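Side-chain contact in multifunctional non-homologous end joining DNA repair protein LigD (Mycobacterium tuberculosis, PDB 2IRU), which probably works with Ku in non-homologous end joining, repairing DNA double-strand breaks through polymerase, 3'-phosphoesterase and ligase domains, the polymerase domain being the part described here: residues V20-P23 and A24-T27. Sequence-based numbering, arbitrary orientation.
Sequences VLYP and ATGT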
ATOM      1  N   VAL A  20     -22.651  -7.988   6.162  1.00  8.38           N
ATOM      2  CA  VAL A  20     -22.099  -7.862   4.810  1.00  7.15           C
ATOM      3  C   VAL A  20     -21.453  -6.499   4.620  1.00  7.57           C
ATOM      4  O   VAL A  20     -22.115  -5.442   4.811  1.00  9.06           O
ATOM      5  CB  VAL A  20     -23.177  -8.115   3.716  1.00  7.94           C
ATOM      6  CG1 VAL A  20     -22.623  -7.768   2.368  1.00  7.89           C
ATOM      7  CG2 VAL A  20     -23.634  -9.599   3.741  1.00  7.54           C
ATOM      8  N   LEU A  21     -20.175  -6.527   4.240  1.00  6.57           N
ATOM      9  CA  LEU A  21     -19.459  -5.272   3.955  1.00  6.71           C
ATOM     10  C   LEU A  21     -19.324  -4.953   2.451  1.00  6.63           C
ATOM     11  O   LEU A  21     -19.057  -3.805   2.087  1.00  6.76           O
ATOM     12  CB  LEU A  21     -18.101  -5.272   4.632  1.00  6.99           C
ATOM     13  CG  LEU A  21     -18.078  -5.413   6.169  1.00  9.54           C
ATOM     14  CD1 LEU A  21     -16.639  -5.366   6.648  1.00 16.96           C
ATOM     15  CD2 LEU A  21     -18.820  -4.304   6.831  1.00 12.40           C
ATOM     16  N   TYR A  22     -19.521  -5.967   1.604  1.00  5.55           N
ATOM     17  CA  TYR A  22     -19.546  -5.783   0.143  1.00  6.99           C
ATOM     18  C   TYR A  22     -20.874  -6.349  -0.428  1.00  7.51           C
ATOM     19  O   TYR A  22     -20.950  -7.540  -0.744  1.00  6.77           O
ATOM     20  CB  TYR A  22     -18.378  -6.566  -0.479  1.00  6.26           C
ATOM     21  CG  TYR A  22     -17.006  -6.019  -0.151  1.00  7.39           C
ATOM     22  CD1 TYR A  22     -16.356  -5.160  -1.040  1.00  6.77           C
ATOM     23  CD2 TYR A  22     -16.355  -6.389   1.055  1.00  7.92           C
ATOM     24  CE1 TYR A  22     -15.055  -4.662  -0.766  1.00  8.67           C
ATOM     25  CE2 TYR A  22     -15.054  -5.927   1.342  1.00  5.81           C
ATOM     26  CZ  TYR A  22     -14.438  -5.043   0.443  1.00  7.42           C
ATOM     27  OH  TYR A  22     -13.177  -4.597   0.747  1.00  8.37           O
ATOM     28  N   PRO A  23     -21.917  -5.504  -0.551  1.00  7.90           N
ATOM     29  CA  PRO A  23     -23.227  -6.037  -0.981  1.00  9.03           C
ATOM     30  C   PRO A  23     -23.201  -6.747  -2.343  1.00  8.31           C
ATOM     31  O   PRO A  23     -23.997  -7.677  -2.572  1.00  8.07           O
ATOM     32  CB  PRO A  23     -24.137  -4.794  -1.055  1.00  9.54           C
ATOM     33  CG  PRO A  23     -23.520  -3.785  -0.093  1.00 11.28           C
ATOM     34  CD  PRO A  23     -21.972  -4.072  -0.181  1.00 10.01           C
ATOM     35  N   ALA A  24     -22.302  -6.330  -3.240  1.00  6.86           N
ATOM     36  CA  ALA A  24     -22.270  -6.913  -4.609  1.00  6.51           C
ATOM     37  C   ALA A  24     -21.915  -8.401  -4.592  1.00  6.77           C
ATOM     38  O   ALA A  24     -22.330  -9.171  -5.481  1.00  7.64           O
ATOM     39  CB  ALA A  24     -21.277  -6.176  -5.464  1.00  7.05           C
ATOM     40  N   THR A  25     -21.121  -8.778  -3.578  1.00  6.10           N
ATOM     41  CA  THR A  25     -20.545 -10.135  -3.509  1.00  6.14           C
ATOM     42  C   THR A  25     -20.977 -10.882  -2.219  1.00  6.31           C
ATOM     43  O   THR A  25     -20.780 -12.107  -2.155  1.00  7.71           O
ATOM     44  CB  THR A  25     -18.998 -10.056  -3.565  1.00  6.36           C
ATOM     45  OG1 THR A  25     -18.537  -9.169  -2.528  1.00  7.31           O
ATOM     46  CG2 THR A  25     -18.504  -9.590  -4.947  1.00  7.45           C
ATOM     47  N   GLY A  26     -21.551 -10.156  -1.247  1.00  6.14           N
ATOM     48  CA  GLY A  26     -21.999 -10.728   0.027  1.00  7.14           C
ATOM     49  C   GLY A  26     -20.852 -10.989   1.003  1.00  6.40           C
ATOM     50  O   GLY A  26     -21.042 -11.687   2.028  1.00  7.56           O
ATOM     51  N   THR A  27     -19.688 -10.404   0.710  1.00  7.08           N
ATOM     52  CA  THR A  27     -18.486 -10.560   1.538  1.00  6.26           C
ATOM     53  C   THR A  27     -18.719  -9.961   2.926  1.00  6.55           C
ATOM     54  O   THR A  27     -19.141  -8.826   3.036  1.00  6.05           O
ATOM     55  CB  THR A  27     -17.256  -9.873   0.859  1.00  6.15           C
ATOM     56  OG1 THR A  27     -17.142 -10.354  -0.499  1.00  7.05           O
ATOM     57  CG2 THR A  27     -15.972 -10.223   1.658  1.00  6.50           C
TER
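Y22 and T27 face each other across a tight chain reversal in which two carbonyl oxygens accept all the backbone hydrogen bonds between the two halves: T27 O accepts L21 N (2.8 Å) and, also in its carbonyl plane, Y22 N, while Y22 O accepts G26 N (2.7 Å) nearly head-on and T25 N from 48° above its plane. The Y22 and T27 side chains run side by side in the same direction. T27 CB lies obliquely against the phenol ring, 3.6 Å from Y22 CD2, and T27 CG2, anti to its own backbone N, reaches the same ring carbon, Y22 CD2, at 3.9 Å. With chi1 at 54°, the T25 hydroxyl folds back over the turn, where T25 OG1 sits 3.3 Å from Y22 CB and shares a hydrogen bond of 2.7 Å with T27 OG1. V20 CG1 lies against T27 O (3.7 Å) and G26 CA. I32 of helix 29-47 packs on both Y22 and T27, and Y22 OH is hydrogen-bonded to the backbone O of R247, which probably binds the polymerase substrate. G26, at positive phi (77°), and T27 together oppose Y22, a G1 beta bulge closing the hairpin that leads into helix 29-47 of the primase-polymerase domain.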